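Local coordinates for putative phosphosugar isomerases (Salmonella typhimurium LT2, PDB 3FKJ), which is a SIS-domain protein that probably binds carbohydrate derivatives and may isomerise a phosphorylated sugar, at residues 22-25 with 26-30; 151-155 with 156-160; 279-282 with 283-287. All coordinates share one frame; numbering follows the deposited sequence.

Contact 1 of 3, residues 22-25 with 26-30; sequences VAHE and NARRI
Asn26 stands one helical turn beyond Val22 in helix 22-35, and the two side chains run alongside each other, pointing the same way. From its root outward, Asn26 follows the carbonyl of the preceding turn. Its CB packs 3.4 Å from Val22 O, the same oxygen that accepts the backbone bond from Asn26 N (3.1 Å). CG, set beside the backbone N and opposite the carbonyl carbon (chi1 -82°), also lies 3.4 Å from Val22 O, and ND2 is 3.6 Å from it, so the flat amide leans over that carbonyl before its nitrogen reaches Val22 CG1 at 4.0 Å, a van der Waals approach. At the tip ND2 also makes a weak hydrogen bond to the hydroxyl of Tyr158. OD1 receives a long, weak but nearly straight bond from Arg29 NH2 (3.4 Å, 171°), arriving in the plane at the edge of the guanidinium. Arg29 reaches back to Asn26 because its chain bends at CG-CD; nearer its root, its CG rests 3.1 Å from Glu25 O. On another flank of the helix, His24 NE2 and Arg28 NH1 are 4.4 Å apart and do not bond to each other. They share the hydroxyl of Tyr176 instead, His24 by a hydrogen bond and Arg28 by a weak one, so the imidazole and the guanidinium are held near each other through a third group. The backbone bonds Ala27 N to Ala23 O, Arg28 N to His24 O and Arg29 N to Glu25 O continue the regular alpha-helical pattern. The helix lies against helix 155-170, where Ala23 meets Tyr158 and Trp161 and the His24 ring meets the Trp161 ring. Ile30 turns to Tyr136 and Ile138 of strand 136-139, which closes one margin of the five-stranded parallel sheet.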
loop_
_atom_site.group_PDB
_atom_site.type_symbol
_atom_site.label_atom_id
_atom_site.label_comp_id
_atom_site.label_asym_id
_atom_site.label_seq_id
_atom_site.Cartn_x
_atom_site.Cartn_y
_atom_site.Cartn_z
ATOM N N VAL A 22 -23.120 -10.621 17.399
ATOM C CA VAL A 22 -22.373 -11.851 17.139
ATOM C C VAL A 22 -20.895 -11.590 16.886
ATOM O O VAL A 22 -20.037 -12.302 17.429
ATOM C CB VAL A 22 -22.943 -12.584 15.893
ATOM C CG1 VAL A 22 -22.027 -13.725 15.424
ATOM C CG2 VAL A 22 -24.332 -13.089 16.177
ATOM N N ALA A 23 -20.608 -10.582 16.043
ATOM C CA ALA A 23 -19.234 -10.199 15.725
ATOM C C ALA A 23 -18.521 -9.589 16.946
ATOM O O ALA A 23 -17.387 -9.936 17.226
ATOM C CB ALA A 23 -19.194 -9.242 14.554
ATOM N N HIS A 24 -19.184 -8.688 17.656
ATOM C CA HIS A 24 -18.667 -8.134 18.924
ATOM C C HIS A 24 -18.245 -9.244 19.907
ATOM O O HIS A 24 -17.133 -9.233 20.399
ATOM C CB HIS A 24 -19.738 -7.253 19.554
ATOM C CG HIS A 24 -19.286 -6.415 20.713
ATOM N ND1 HIS A 24 -20.133 -5.527 21.338
ATOM C CD2 HIS A 24 -18.087 -6.287 21.332
ATOM C CE1 HIS A 24 -19.482 -4.905 22.306
ATOM N NE2 HIS A 24 -18.237 -5.341 22.316
ATOM N N GLU A 25 -19.116 -10.222 20.148
ATOM C CA GLU A 25 -18.814 -11.268 21.115
ATOM C C GLU A 25 -17.701 -12.202 20.664
ATOM O O GLU A 25 -16.855 -12.573 21.465
ATOM C CB GLU A 25 -20.075 -12.073 21.451
ATOM C CG GLU A 25 -20.101 -12.630 22.854
ATOM C CD GLU A 25 -21.545 -12.790 23.447
ATOM O OE1 GLU A 25 -22.556 -12.639 22.714
ATOM O OE2 GLU A 25 -21.657 -13.068 24.660
ATOM N N ASN A 26 -17.715 -12.588 19.386
ATOM C CA ASN A 26 -16.632 -13.388 18.797
ATOM C C ASN A 26 -15.288 -12.716 18.945
ATOM O O ASN A 26 -14.335 -13.307 19.474
ATOM C CB ASN A 26 -16.876 -13.655 17.302
ATOM C CG ASN A 26 -17.828 -14.822 17.057
ATOM O OD1 ASN A 26 -18.161 -15.581 17.975
ATOM N ND2 ASN A 26 -18.260 -14.970 15.815
ATOM N N ALA A 27 -15.218 -11.473 18.477
ATOM C CA ALA A 27 -13.995 -10.676 18.569
ATOM C C ALA A 27 -13.493 -10.595 19.995
ATOM O O ALA A 27 -12.302 -10.757 20.279
ATOM C CB ALA A 27 -14.235 -9.267 18.039
ATOM N N ARG A 28 -14.417 -10.339 20.911
ATOM C CA ARG A 28 -14.049 -10.108 22.291
ATOM C C ARG A 28 -13.520 -11.376 22.957
ATOM O O ARG A 28 -12.505 -11.312 23.671
ATOM C CB ARG A 28 -15.222 -9.507 23.061
ATOM C CG ARG A 28 -14.904 -9.265 24.506
ATOM C CD ARG A 28 -15.533 -8.011 25.024
ATOM N NE ARG A 28 -16.812 -8.242 25.676
ATOM C CZ ARG A 28 -17.445 -7.304 26.379
ATOM N NH1 ARG A 28 -16.933 -6.071 26.504
ATOM N NH2 ARG A 28 -18.592 -7.593 26.962
ATOM N N ARG A 29 -14.188 -12.511 22.720
ATOM C CA ARG A 29 -13.725 -13.805 23.258
ATOM C C ARG A 29 -12.376 -14.185 22.677
ATOM O O ARG A 29 -11.499 -14.672 23.382
ATOM C CB ARG A 29 -14.663 -14.956 22.924
ATOM C CG ARG A 29 -16.076 -14.898 23.433
ATOM C CD ARG A 29 -16.907 -16.119 22.899
ATOM N NE ARG A 29 -16.747 -16.374 21.449
ATOM C CZ ARG A 29 -15.802 -17.147 20.892
ATOM N NH1 ARG A 29 -14.887 -17.775 21.637
ATOM N NH2 ARG A 29 -15.754 -17.280 19.576
ATOM N N ILE A 30 -12.201 -13.985 21.376
ATOM C CA ILE A 30 -10.935 -14.397 20.758
ATOM C C ILE A 30 -9.743 -13.647 21.366
ATOM O O ILE A 30 -8.718 -14.268 21.722
ATOM C CB ILE A 30 -10.985 -14.312 19.220
ATOM C CG1 ILE A 30 -11.985 -15.370 18.702
ATOM C CG2 ILE A 30 -9.573 -14.528 18.613
ATOM C CD1 ILE A 30 -12.417 -15.204 17.278
#

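Contact 2 of 3, residues 151-155 with 156-160; sequences PAQQK and AAYSL
Ala157 and Tyr158 fold back on the 3-10 turn 151-153, which leads the chain from strand 136-139 into helix 155-170. The arrangement is the start of a helix preceded by a tight turn, set in the alpha/beta fold of a SIS-family protein. Backbone hydrogen bonds define it first. Gln154 N closes the turn on Pro151 O, and Tyr158 N gives its proton to Gln154 O (3.1 Å, N-H...O 151°), an oxygen that points almost straight at it; a weaker and more bent bond joins the same nitrogen to Lys155 O. Van der Waals packing comes second. The methyl of Ala157 points toward the turn and touches two carbonyl oxygens, its CB 3.2 Å from both Pro151 O and Gln154 O. The Tyr158 ring presents its edge to the backbone: CE2 is 3.4 Å from Gln153 O, which lies near the ring plane. Pro151 packs on helix 186-196 and Ala156 on helix 313-331, so the turn sits where several helices converge. Side-chain polar bonds form a third group. Ser159 OG donates to Ala156 O across only 2.6 Å, its chi1 of 76° turning the hydroxyl back along the helix. The same OG accepts from Gly58 N, while Lys155 keeps CG anti to its own nitrogen (chi1 -172°) and sends NZ, through a chain bent at chi3, to the hydroxyl of Ser51. Gln153 divides its amide: NE2 bonds to the carboxylate of Asp150, while OE1 accepts from a water at 2.6 Å. That water lies in the plane of the Tyr158 ring and is also hydrogen-bonded to Tyr158 OH at 2.7 Å, so it bridges the two side chains.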
loop_
_atom_site.group_PDB
_atom_site.type_symbol
_atom_site.label_atom_id
_atom_site.label_comp_id
_atom_site.label_asym_id
_atom_site.label_seq_id
_atom_site.Cartn_x
_atom_site.Cartn_y
_atom_site.Cartn_z
ATOM N N PRO A 151 -24.399 -6.488 7.729
ATOM C CA PRO A 151 -23.139 -5.784 7.454
ATOM C C PRO A 151 -22.100 -5.829 8.612
ATOM O O PRO A 151 -20.901 -5.935 8.364
ATOM C CB PRO A 151 -23.594 -4.344 7.183
ATOM C CG PRO A 151 -25.007 -4.441 6.828
ATOM C CD PRO A 151 -25.564 -5.588 7.573
ATOM N N ALA A 152 -22.572 -5.776 9.858
ATOM C CA ALA A 152 -21.717 -5.872 11.039
ATOM C C ALA A 152 -21.033 -7.246 11.162
ATOM O O ALA A 152 -20.147 -7.421 11.984
ATOM C CB ALA A 152 -22.577 -5.553 12.338
ATOM N N GLN A 153 -21.453 -8.220 10.365
ATOM C CA GLN A 153 -20.837 -9.568 10.331
ATOM C C GLN A 153 -20.106 -9.902 9.028
ATOM O O GLN A 153 -19.633 -11.029 8.825
ATOM C CB GLN A 153 -21.900 -10.612 10.543
ATOM C CG GLN A 153 -22.585 -10.488 11.847
ATOM C CD GLN A 153 -23.453 -11.650 12.075
ATOM O OE1 GLN A 153 -22.985 -12.789 12.047
ATOM N NE2 GLN A 153 -24.753 -11.396 12.266
ATOM N N GLN A 154 -19.974 -8.914 8.168
ATOM C CA GLN A 154 -19.153 -9.083 6.976
ATOM C C GLN A 154 -17.649 -9.002 7.234
ATOM O O GLN A 154 -17.191 -8.476 8.254
ATOM C CB GLN A 154 -19.612 -8.114 5.891
ATOM C CG GLN A 154 -21.012 -8.483 5.341
ATOM C CD GLN A 154 -21.570 -7.403 4.451
ATOM O OE1 GLN A 154 -21.165 -6.251 4.530
ATOM N NE2 GLN A 154 -22.490 -7.762 3.613
ATOM N N LYS A 155 -16.905 -9.593 6.305
ATOM C CA LYS A 155 -15.435 -9.776 6.410
ATOM C C LYS A 155 -14.708 -8.505 6.824
ATOM O O LYS A 155 -13.936 -8.540 7.756
ATOM C CB LYS A 155 -14.875 -10.261 5.075
ATOM C CG LYS A 155 -13.410 -10.663 5.080
ATOM C CD LYS A 155 -12.971 -11.270 3.741
ATOM C CE LYS A 155 -12.848 -10.270 2.607
ATOM N NZ LYS A 155 -12.773 -10.982 1.274
ATOM N N ALA A 156 -14.975 -7.381 6.147
ATOM C CA ALA A 156 -14.288 -6.127 6.458
ATOM C C ALA A 156 -14.697 -5.590 7.812
ATOM O O ALA A 156 -13.845 -5.031 8.529
ATOM C CB ALA A 156 -14.530 -5.071 5.362
ATOM N N ALA A 157 -15.989 -5.754 8.168
ATOM C CA ALA A 157 -16.488 -5.356 9.482
ATOM C C ALA A 157 -15.683 -6.035 10.617
ATOM O O ALA A 157 -15.374 -5.417 11.615
ATOM C CB ALA A 157 -17.974 -5.678 9.615
ATOM N N TYR A 158 -15.369 -7.317 10.453
ATOM C CA TYR A 158 -14.629 -8.073 11.468
ATOM C C TYR A 158 -13.205 -7.539 11.657
ATOM O O TYR A 158 -12.647 -7.634 12.749
ATOM C CB TYR A 158 -14.621 -9.565 11.120
ATOM C CG TYR A 158 -15.732 -10.372 11.774
ATOM C CD1 TYR A 158 -15.647 -10.764 13.102
ATOM C CD2 TYR A 158 -16.849 -10.753 11.063
ATOM C CE1 TYR A 158 -16.649 -11.535 13.699
ATOM C CE2 TYR A 158 -17.850 -11.493 11.649
ATOM C CZ TYR A 158 -17.749 -11.877 12.972
ATOM O OH TYR A 158 -18.753 -12.625 13.529
ATOM N N SER A 159 -12.634 -6.941 10.612
ATOM C CA SER A 159 -11.327 -6.306 10.759
ATOM C C SER A 159 -11.448 -5.201 11.813
ATOM O O SER A 159 -10.531 -5.014 12.606
ATOM C CB SER A 159 -10.749 -5.759 9.427
ATOM O OG SER A 159 -11.366 -4.552 9.003
ATOM N N LEU A 160 -12.586 -4.490 11.830
ATOM C CA LEU A 160 -12.733 -3.347 12.729
ATOM C C LEU A 160 -13.095 -3.836 14.127
ATOM O O LEU A 160 -12.598 -3.305 15.108
ATOM C CB LEU A 160 -13.746 -2.322 12.196
ATOM C CG LEU A 160 -13.893 -1.017 13.019
ATOM C CD1 LEU A 160 -12.596 -0.274 13.257
ATOM C CD2 LEU A 160 -14.911 -0.104 12.406
HETATM O O HOH W 1 -20.532 -13.653 11.832
#

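Contact 3 of 3, residues 279-282 with 283-287; sequences RAIR and FIERY
Ile284 and Ala280 make the tight side of this helical turn. The Ile284 CG1 branch lies beside the backbone N (chi1 -59°), and that brings CG1 to 3.1 Å from Ala280 O, while CD1 runs on to meet the Ala280 methyl (CD1 to CB 4.3 Å). The same oxygen takes the nearly straight bond from Ile284 N (2.8 Å, N-H...O 173°). Next to it, Ile281 and Glu285 lie alongside each other, the Ile281 CG2 methyl 3.7 Å from both CD and OE2 of the carboxylate. Helix 274-286 is the beta-alpha-beta crossover between parallel strands 263-268 and 290-295, and Ile281 and Ile284 pack it on the sheet. The aromatic flank is also close: Tyr287 CD2 sits 3.5 Å above the centre of the Phe283 ring, and Tyr341 of the second subunit meets both rings edge-to-face. Arg279 is held here too, by a cation-pi contact with Phe251 and by salt bridges to Glu104 and the terminal carboxylate of Tyr347, both of the second subunit. The looser side carries Arg282 and Arg286, both exposed, though the Arg282 guanidinium folds back over Arg279 CA, 3.5 Å from its plane. Arg286 NH2 comes 5.1 Å from Arg282 NE without contact, and Arg282 O lies 4.3 Å off one face of the Arg286 guanidinium, toward its rim. The chemistry is thus divided by face: hydrocarbon toward the sheet, aromatic rings and one paired arginine at the subunit interface, and, between Arg282 and Arg286, like charges that solvent and Glu346 of the second subunit, on which Arg286 packs, may both offset.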
loop_
_atom_site.group_PDB
_atom_site.type_symbol
_atom_site.label_atom_id
_atom_site.label_comp_id
_atom_site.label_asym_id
_atom_site.label_seq_id
_atom_site.Cartn_x
_atom_site.Cartn_y
_atom_site.Cartn_z
ATOM N N ARG A 279 -9.418 18.719 -1.882
ATOM C CA ARG A 279 -8.340 19.233 -2.734
ATOM C C ARG A 279 -8.331 18.587 -4.141
ATOM O O ARG A 279 -8.162 19.277 -5.165
ATOM C CB ARG A 279 -6.986 19.046 -2.044
ATOM C CG ARG A 279 -5.882 19.810 -2.701
ATOM C CD ARG A 279 -4.566 19.329 -2.239
ATOM N NE ARG A 279 -3.490 20.040 -2.903
ATOM C CZ ARG A 279 -2.196 19.780 -2.725
ATOM N NH1 ARG A 279 -1.795 18.865 -1.878
ATOM N NH2 ARG A 279 -1.287 20.481 -3.377
ATOM N N ALA A 280 -8.530 17.270 -4.163
ATOM C CA ALA A 280 -8.602 16.503 -5.398
ATOM C C ALA A 280 -9.842 16.874 -6.220
ATOM O O ALA A 280 -9.758 17.001 -7.436
ATOM C CB ALA A 280 -8.580 14.992 -5.103
ATOM N N ILE A 281 -10.979 17.040 -5.552
ATOM C CA ILE A 281 -12.243 17.350 -6.204
ATOM C C ILE A 281 -12.134 18.682 -6.952
ATOM O O ILE A 281 -12.460 18.750 -8.117
ATOM C CB ILE A 281 -13.411 17.412 -5.183
ATOM C CG1 ILE A 281 -13.657 16.037 -4.557
ATOM C CG2 ILE A 281 -14.713 17.913 -5.824
ATOM C CD1 ILE A 281 -14.471 16.143 -3.251
ATOM N N ARG A 282 -11.642 19.716 -6.282
ATOM C CA ARG A 282 -11.464 21.018 -6.892
ATOM C C ARG A 282 -10.624 20.939 -8.151
ATOM O O ARG A 282 -10.970 21.545 -9.167
ATOM C CB ARG A 282 -10.831 22.006 -5.909
ATOM C CG ARG A 282 -11.708 22.295 -4.693
ATOM C CD ARG A 282 -11.206 23.499 -3.899
ATOM N NE ARG A 282 -9.843 23.298 -3.379
ATOM C CZ ARG A 282 -9.535 22.801 -2.179
ATOM N NH1 ARG A 282 -10.486 22.446 -1.318
ATOM N NH2 ARG A 282 -8.258 22.671 -1.830
ATOM N N PHE A 283 -9.524 20.198 -8.083
ATOM C CA PHE A 283 -8.623 20.073 -9.214
ATOM C C PHE A 283 -9.255 19.257 -10.362
ATOM O O PHE A 283 -9.234 19.693 -11.522
ATOM C CB PHE A 283 -7.298 19.420 -8.796
ATOM C CG PHE A 283 -6.322 19.289 -9.936
ATOM C CD1 PHE A 283 -5.349 20.258 -10.147
ATOM C CD2 PHE A 283 -6.401 18.223 -10.825
ATOM C CE1 PHE A 283 -4.468 20.155 -11.205
ATOM C CE2 PHE A 283 -5.518 18.128 -11.885
ATOM C CZ PHE A 283 -4.543 19.061 -12.053
ATOM N N ILE A 284 -9.781 18.074 -10.046
ATOM C CA ILE A 284 -10.447 17.227 -11.060
ATOM C C ILE A 284 -11.577 18.001 -11.787
ATOM O O ILE A 284 -11.760 17.852 -12.991
ATOM C CB ILE A 284 -11.031 15.929 -10.460
ATOM C CG1 ILE A 284 -9.944 15.058 -9.782
ATOM C CG2 ILE A 284 -11.728 15.107 -11.536
ATOM C CD1 ILE A 284 -10.526 14.048 -8.838
ATOM N N GLU A 285 -12.322 18.820 -11.054
ATOM C CA GLU A 285 -13.389 19.629 -11.656
ATOM C C GLU A 285 -12.846 20.816 -12.446
ATOM O O GLU A 285 -13.394 21.161 -13.491
ATOM C CB GLU A 285 -14.381 20.086 -10.586
ATOM C CG GLU A 285 -15.131 18.901 -9.989
ATOM C CD GLU A 285 -16.214 19.274 -8.979
ATOM O OE1 GLU A 285 -16.265 20.452 -8.525
ATOM O OE2 GLU A 285 -17.010 18.359 -8.636
ATOM N N ARG A 286 -11.767 21.429 -11.962
ATOM C CA ARG A 286 -11.122 22.533 -12.679
ATOM C C ARG A 286 -10.604 22.044 -14.027
ATOM O O ARG A 286 -10.533 22.815 -14.978
ATOM C CB ARG A 286 -9.968 23.148 -11.855
ATOM C CG ARG A 286 -9.337 24.421 -12.461
ATOM C CD ARG A 286 -8.149 25.017 -11.644
ATOM N NE ARG A 286 -8.395 25.086 -10.193
ATOM C CZ ARG A 286 -7.631 24.537 -9.233
ATOM N NH1 ARG A 286 -6.508 23.869 -9.515
ATOM N NH2 ARG A 286 -7.987 24.666 -7.956
ATOM N N TYR A 287 -10.241 20.763 -14.124
ATOM C CA TYR A 287 -9.688 20.257 -15.377
ATOM C C TYR A 287 -10.632 19.312 -16.112
ATOM O O TYR A 287 -10.244 18.604 -17.036
ATOM C CB TYR A 287 -8.263 19.754 -15.152
ATOM C CG TYR A 287 -7.387 20.932 -14.798
ATOM C CD1 TYR A 287 -6.963 21.825 -15.789
ATOM C CD2 TYR A 287 -7.064 21.218 -13.477
ATOM C CE1 TYR A 287 -6.192 22.961 -15.474
ATOM C CE2 TYR A 287 -6.301 22.348 -13.151
ATOM C CZ TYR A 287 -5.858 23.206 -14.149
ATOM O OH TYR A 287 -5.098 24.317 -13.843
#

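How the contacts relate
Contact 1 comes first along the chain, then contact 2, then contact 3. The first two adjoin, their centres 11 Å apart, because helix 22-35 packs on the turn before helix 155-170 and on its first turn; Ala23 CB lies 3.3 Å from Ala152 O. Contact 1 lies beside the five-stranded parallel sheet; contact 2 follows its last strand along the chain but sits near the middle of the molecule. Contact 3 lies on a helix packed against the four-stranded sheet, its centre about 43 Å from that of contact 1 and about 33 Å from that of contact 2, across the chain's centre from contact 1. Of the three, contact 3 alone touches the second subunit. Two separate parallel sheets are consistent with a double SIS architecture.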